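Side-chain contacts in necrotic enteritis toxin B (Clostridium perfringens, PDB 4I0N), which probably forms pores in host cell membranes, as an alpha-hemolysin-fold toxin of the leukocidin/hemolysin family named for necrotic enteritis: residues N116-G119 with N125-V128; V173-G178 with N190-K195; L226-P231 with S237-E242. All coordinates share one frame; numbering follows the deposited sequence.

Contact 1: N116-G119 with N125-V128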
# COMPACT_ATOMS: atom_id res chain seq x y z
N ASN A 116 8.99 -1.31 -10.07
CA ASN A 116 8.68 -1.93 -11.38
C ASN A 116 7.91 -0.96 -12.23
O ASN A 116 7.60 0.16 -11.82
CB ASN A 116 7.93 -3.26 -11.25
CG ASN A 116 8.07 -4.16 -12.51
OD1 ASN A 116 8.83 -3.87 -13.45
ND2 ASN A 116 7.33 -5.25 -12.51
N SER A 117 7.69 -1.36 -13.48
CA SER A 117 7.02 -0.50 -14.43
C SER A 117 5.95 -1.27 -15.18
O SER A 117 6.06 -2.49 -15.38
CB SER A 117 8.01 0.09 -15.43
OG SER A 117 7.34 0.99 -16.29
N ILE A 118 4.89 -0.54 -15.55
CA ILE A 118 3.83 -1.08 -16.39
C ILE A 118 3.82 -0.21 -17.63
O ILE A 118 3.80 1.00 -17.53
CB ILE A 118 2.44 -1.11 -15.64
CG1 ILE A 118 1.33 -1.66 -16.54
CG2 ILE A 118 2.09 0.26 -15.03
CD1 ILE A 118 0.16 -2.22 -15.71
N GLY A 119 3.83 -0.83 -18.80
CA GLY A 119 3.99 -0.09 -20.05
C GLY A 119 2.82 -0.33 -20.99
O GLY A 119 2.18 -1.39 -20.95
N ASN A 125 -1.19 -3.39 -26.35
CA ASN A 125 -0.49 -4.35 -25.49
C ASN A 125 -0.01 -3.72 -24.18
O ASN A 125 0.56 -2.62 -24.18
CB ASN A 125 0.68 -5.02 -26.23
CG ASN A 125 0.22 -6.01 -27.30
OD1 ASN A 125 -0.94 -6.46 -27.31
ND2 ASN A 125 1.12 -6.35 -28.21
N ILE A 126 -0.26 -4.41 -23.07
CA ILE A 126 0.14 -3.96 -21.73
C ILE A 126 1.21 -4.91 -21.18
O ILE A 126 1.02 -6.14 -21.18
CB ILE A 126 -1.08 -3.89 -20.76
CG1 ILE A 126 -2.11 -2.87 -21.25
CG2 ILE A 126 -0.63 -3.58 -19.32
CD1 ILE A 126 -1.72 -1.44 -20.97
N SER A 127 2.32 -4.34 -20.74
CA SER A 127 3.45 -5.14 -20.28
C SER A 127 3.87 -4.76 -18.85
O SER A 127 3.80 -3.59 -18.48
CB SER A 127 4.64 -4.97 -21.21
OG SER A 127 5.71 -5.79 -20.75
N VAL A 128 4.30 -5.75 -18.07
CA VAL A 128 4.76 -5.52 -16.70
C VAL A 128 6.17 -6.08 -16.42
O VAL A 128 6.58 -6.14 -15.24
CB VAL A 128 3.75 -6.08 -15.62
CG1 VAL A 128 2.44 -5.31 -15.66
CG2 VAL A 128 3.52 -7.58 -15.78
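Ile118 meets both Ile126 and Val128, and through these three side chains the hairpin packs onto the body of the toxin. In Ile118, CG1 lies anti to the backbone N (chi1 179°), which carries CG1 and CD1 along the carbonyl side of the residue and across to the neighbouring strand. Its CG1 comes to 3.9 Å from CG2 of Ile126, the two side chains crossing at a slant. The terminal Ile118 CD1 touches that same Ile126 CG2 and also Val128 CG1, the latter at 3.8 Å, with the side chains of Ile118 and Val128 pointing the same way. The strands are antiparallel, and Gly119 and Ser127 form a hydrogen-bonded pair, with Gly119 N 2.8 Å from Ser127 O and Ser127 N 3.0 Å from Gly119 O. This small hairpin probably belongs to the prestem, which soluble monomers of this family keep folded against the cap and which opens into the membrane-spanning hairpin of the pore. Consistent with that, Ile118 and Ile126 both touch Ala227 of strand 219-231. On its other side, strand 113-120 pairs with strand 144-150 through backbone bonding of Ile118 with Asn145. Beyond the Gly119-Ser127 pair, towards Val128, Asn116 may add a side-chain bond: in one of its two conformations ND2 can donate to Val128 O at 3.0 Å with a bent N-H...O angle of 141°, a link that is therefore doubtful.

Contact 2: V173-G178 with N190-K195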
# COMPACT_ATOMS: atom_id res chain seq x y z
N VAL A 173 7.67 -8.92 8.48
CA VAL A 173 8.42 -10.17 8.38
C VAL A 173 9.17 -10.43 9.69
O VAL A 173 8.83 -11.36 10.41
CB VAL A 173 9.44 -10.15 7.19
CG1 VAL A 173 10.28 -11.42 7.19
CG2 VAL A 173 8.69 -10.02 5.84
N GLU A 174 10.18 -9.61 9.98
CA GLU A 174 11.02 -9.79 11.18
C GLU A 174 11.84 -8.53 11.42
O GLU A 174 12.10 -7.76 10.49
CB GLU A 174 11.99 -11.00 11.02
CG GLU A 174 13.03 -10.81 9.90
CD GLU A 174 14.04 -11.93 9.78
OE1 GLU A 174 13.95 -12.92 10.53
OE2 GLU A 174 14.94 -11.81 8.92
N THR A 175 12.27 -8.33 12.66
CA THR A 175 13.21 -7.24 12.93
C THR A 175 14.61 -7.63 12.44
O THR A 175 14.86 -8.78 12.10
CB THR A 175 13.24 -6.89 14.42
OG1 THR A 175 13.84 -7.97 15.13
CG2 THR A 175 11.83 -6.63 14.96
N LYS A 176 15.53 -6.66 12.40
CA LYS A 176 16.93 -6.95 12.07
C LYS A 176 17.53 -8.02 13.00
O LYS A 176 18.38 -8.80 12.56
CB LYS A 176 17.77 -5.67 12.10
CG LYS A 176 17.92 -5.08 13.50
CD LYS A 176 18.83 -3.84 13.54
CE LYS A 176 18.50 -2.98 14.77
NZ LYS A 176 18.78 -3.69 16.06
N ASP A 177 17.06 -8.08 14.25
CA ASP A 177 17.52 -9.09 15.23
C ASP A 177 16.93 -10.48 14.99
O ASP A 177 17.28 -11.43 15.70
CB ASP A 177 17.17 -8.64 16.64
CG ASP A 177 17.92 -7.40 17.08
OD1 ASP A 177 19.14 -7.29 16.85
OD2 ASP A 177 17.28 -6.52 17.67
N GLY A 178 16.03 -10.58 14.02
CA GLY A 178 15.40 -11.83 13.63
C GLY A 178 14.19 -12.23 14.46
O GLY A 178 13.78 -13.39 14.40
N ASN A 190 8.22 -13.41 23.82
CA ASN A 190 8.56 -12.83 22.53
C ASN A 190 9.35 -11.54 22.76
O ASN A 190 8.85 -10.60 23.37
CB ASN A 190 7.30 -12.52 21.71
CG ASN A 190 7.63 -12.17 20.27
OD1 ASN A 190 8.75 -11.72 19.98
ND2 ASN A 190 6.69 -12.43 19.36
N GLN A 191 10.59 -11.51 22.29
CA GLN A 191 11.47 -10.36 22.52
C GLN A 191 11.37 -9.29 21.43
O GLN A 191 12.17 -8.35 21.41
CB GLN A 191 12.91 -10.86 22.69
CG GLN A 191 13.12 -11.62 24.00
CD GLN A 191 14.37 -12.44 23.99
OE1 GLN A 191 15.42 -12.00 24.48
NE2 GLN A 191 14.29 -13.62 23.39
N LEU A 192 10.41 -9.45 20.52
CA LEU A 192 10.19 -8.56 19.36
C LEU A 192 10.71 -7.12 19.48
O LEU A 192 11.62 -6.72 18.74
CB LEU A 192 8.70 -8.58 18.98
CG LEU A 192 8.24 -8.06 17.62
CD1 LEU A 192 8.95 -8.77 16.50
CD2 LEU A 192 6.72 -8.24 17.51
N PHE A 193 10.14 -6.33 20.39
CA PHE A 193 10.58 -4.93 20.54
C PHE A 193 11.05 -4.63 21.95
O PHE A 193 10.96 -3.50 22.41
CB PHE A 193 9.47 -3.94 20.14
CG PHE A 193 8.88 -4.19 18.77
CD1 PHE A 193 9.66 -4.07 17.62
CD2 PHE A 193 7.52 -4.51 18.64
CE1 PHE A 193 9.10 -4.28 16.35
CE2 PHE A 193 6.96 -4.74 17.38
CZ PHE A 193 7.76 -4.62 16.24
N MET A 194 11.58 -5.65 22.61
CA MET A 194 12.08 -5.52 23.99
C MET A 194 13.47 -4.89 24.00
O MET A 194 14.42 -5.46 23.46
CB MET A 194 12.09 -6.91 24.65
CG MET A 194 12.54 -6.91 26.12
SD MET A 194 12.81 -8.58 26.77
CE MET A 194 11.12 -9.20 26.87
N LYS A 195 13.59 -3.72 24.61
CA LYS A 195 14.88 -3.00 24.65
C LYS A 195 15.88 -3.68 25.59
O LYS A 195 17.05 -3.88 25.22
CB LYS A 195 14.65 -1.53 25.05
CG LYS A 195 15.86 -0.62 24.97
CD LYS A 195 15.41 0.82 25.22
CE LYS A 195 16.58 1.79 25.20
NZ LYS A 195 16.09 3.21 25.18
O HOH W 1 14.11 -7.16 17.63
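Thr175 and Leu192 approach to 7.2 Å between CA atoms where two irregular loop segments meet, and Thr175 opens a type I turn closed by Gly178 N on Thr175 O at 2.9 Å. The contact is narrow and carried by one methyl. Thr175 CG2 lies 3.8 Å from the backbone Leu192 O and 3.9 Å from Phe193 CE1, which it approaches obliquely; it also touches Leu192 CD1, and rests against both side chains from one side. The threonine is rotated with OG1 between its backbone N and carbonyl carbon (chi1 68°), which turns OG1 to a bound water and leaves CG2 facing Leu192 and Phe193. This water ties the segments together: it is 2.6 Å from Thr175 OG1 and donates to Leu192 O at 2.8 Å, with a third link to Asp177 OD2. That same OD2 faces Lys176 NZ in a salt bridge within the turn. On the other segment, Leu192 CG sits 3.5 Å above one face of the Phe193 ring, offset toward its rim. An Asx turn precedes the bend, Asn190 OD1 accepting Leu192 N at 2.9 Å. Further out, Phe193 meets Trp81 edge-to-face, while Leu192 leans on Tyr250 and Asn263. Two parts of the connection between strand 165-172 and helix 214-217 thus come together, the second of them packed on strands 76-92, 236-255 and 258-279, probably in the rim of the alpha-hemolysin fold, the region that in relatives lies nearest the membrane.

Contact 3: L226-P231 with S237-E242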
# COMPACT_ATOMS: atom_id res chain seq x y z
N LEU A 226 -1.76 0.51 -12.17
CA LEU A 226 -2.52 -0.45 -12.94
C LEU A 226 -2.89 0.08 -14.31
O LEU A 226 -2.68 1.27 -14.60
CB LEU A 226 -3.76 -0.89 -12.16
CG LEU A 226 -4.78 0.14 -11.74
CD1 LEU A 226 -5.54 0.68 -12.95
CD2 LEU A 226 -5.75 -0.53 -10.76
N ALA A 227 -3.40 -0.81 -15.16
CA ALA A 227 -3.92 -0.40 -16.45
C ALA A 227 -5.39 -0.77 -16.46
O ALA A 227 -5.74 -1.93 -16.14
CB ALA A 227 -3.19 -1.14 -17.60
N LEU A 228 -6.24 0.20 -16.80
CA LEU A 228 -7.67 -0.03 -17.00
C LEU A 228 -7.97 -0.04 -18.46
O LEU A 228 -7.46 0.82 -19.21
CB LEU A 228 -8.52 1.10 -16.40
CG LEU A 228 -8.77 1.22 -14.92
CD1 LEU A 228 -9.62 2.47 -14.66
CD2 LEU A 228 -9.50 -0.02 -14.43
N THR A 229 -8.80 -0.99 -18.87
CA THR A 229 -9.27 -1.05 -20.24
C THR A 229 -10.79 -0.82 -20.27
O THR A 229 -11.52 -1.36 -19.42
CB THR A 229 -8.85 -2.37 -20.90
OG1 THR A 229 -9.15 -3.47 -20.03
CG2 THR A 229 -7.33 -2.35 -21.13
N ALA A 230 -11.24 -0.02 -21.23
CA ALA A 230 -12.64 0.35 -21.38
C ALA A 230 -13.07 0.18 -22.84
O ALA A 230 -12.25 0.34 -23.75
CB ALA A 230 -12.82 1.81 -20.96
N PRO A 231 -14.37 -0.10 -23.08
CA PRO A 231 -14.89 0.02 -24.44
C PRO A 231 -14.69 1.46 -24.93
O PRO A 231 -14.62 2.37 -24.11
CB PRO A 231 -16.38 -0.29 -24.26
CG PRO A 231 -16.46 -1.07 -22.97
CD PRO A 231 -15.41 -0.45 -22.11
N SER A 237 -16.14 5.80 -15.06
CA SER A 237 -16.10 4.67 -14.17
C SER A 237 -15.58 5.20 -12.84
O SER A 237 -15.31 6.41 -12.69
CB SER A 237 -15.22 3.54 -14.74
OG SER A 237 -13.87 3.93 -14.86
N VAL A 238 -15.45 4.32 -11.86
CA VAL A 238 -14.97 4.74 -10.56
C VAL A 238 -13.83 3.85 -10.11
O VAL A 238 -13.83 2.66 -10.40
CB VAL A 238 -16.13 4.73 -9.53
CG1 VAL A 238 -15.65 5.00 -8.14
CG2 VAL A 238 -17.20 5.76 -9.93
N ILE A 239 -12.85 4.44 -9.42
CA ILE A 239 -11.82 3.68 -8.72
C ILE A 239 -11.97 3.98 -7.23
O ILE A 239 -12.09 5.16 -6.82
CB ILE A 239 -10.38 4.06 -9.21
CG1 ILE A 239 -10.12 3.48 -10.61
CG2 ILE A 239 -9.27 3.66 -8.15
CD1 ILE A 239 -9.96 1.96 -10.68
N ILE A 240 -11.99 2.93 -6.41
CA ILE A 240 -12.04 3.05 -4.96
C ILE A 240 -10.72 2.58 -4.40
O ILE A 240 -10.28 1.46 -4.65
CB ILE A 240 -13.21 2.22 -4.36
CG1 ILE A 240 -14.54 2.57 -5.05
CG2 ILE A 240 -13.29 2.44 -2.83
CD1 ILE A 240 -15.58 1.49 -4.99
N VAL A 241 -10.06 3.44 -3.63
CA VAL A 241 -8.79 3.09 -2.97
C VAL A 241 -9.15 2.87 -1.51
O VAL A 241 -9.65 3.79 -0.87
CB VAL A 241 -7.80 4.26 -3.06
CG1 VAL A 241 -6.50 3.93 -2.28
CG2 VAL A 241 -7.44 4.55 -4.53
N GLU A 242 -8.92 1.65 -1.00
CA GLU A 242 -9.24 1.29 0.39
C GLU A 242 -7.93 1.01 1.09
O GLU A 242 -7.10 0.23 0.60
CB GLU A 242 -10.13 0.05 0.50
CG GLU A 242 -11.40 0.12 -0.32
CD GLU A 242 -12.19 -1.17 -0.28
OE1 GLU A 242 -11.66 -2.23 0.17
OE2 GLU A 242 -13.37 -1.12 -0.69
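Leu228 and Ile239 reach toward each other tip to tip, with CD1 of the leucine 4.0 Å from CD1 of the isoleucine. Each comes from a different strand, and their CA atoms stay 10.0 Å apart, a spacing that belongs to side chains meeting between sheets and not to neighbours within one. Leu228 has CG anti to its own carbonyl carbon (chi1 -77°) and an extended second torsion of 179°, which brings CD1 to the isoleucine. Ile239 sets CG1 in the equivalent orientation (chi1 -73°), and its CD1 forms the end of the longer branch. The same CD1 of Leu228 also lies at the limit of contact with Ser237 OG, 4.5 Å away. That hydroxyl is not left without a polar partner in this apolar setting, since it bonds to Trp280 NE1. The arrangement is the interior of a beta sandwich: strand 219-231 belongs to the six-stranded sheet and strand 236-255 to the larger, branched one, and the short link between them is a beta arch that carries the chain from one layer to the other. Around the two methyls, Leu228 rests on Leu58 of its own sheet and Ser91 of the facing one, while Ile239 is held among Val89, Ser91 and Ile278. Backbone bonds to strand 53-65 place the leucine, joining Leu228 to Ala56 and Leu226 to Leu58. The side chain of Ile239 is about 10 Å from that of Asp30, a residue seen to bind magnesium, though not in this chain.

Overall arrangement
Contacts 1 and 3 are neighbours, with centres about 16 Å apart, and they touch where Ile126 CD1 lies 3.7 Å from Ala227 CB, so the hairpin packs on strand 219-231, whose Leu228 enters the sandwich interior. Contact 2 stands apart, its centre about 37 Å from that of contact 1 and about 39 Å from that of contact 3. Chemistry follows place. Contact 1, at the surface, relies on backbone pairing with a modest apolar patch; contact 3, buried between sheets, is almost wholly methyl against methyl; contact 2, buried within one irregular connection, combines one methyl with a bridging water.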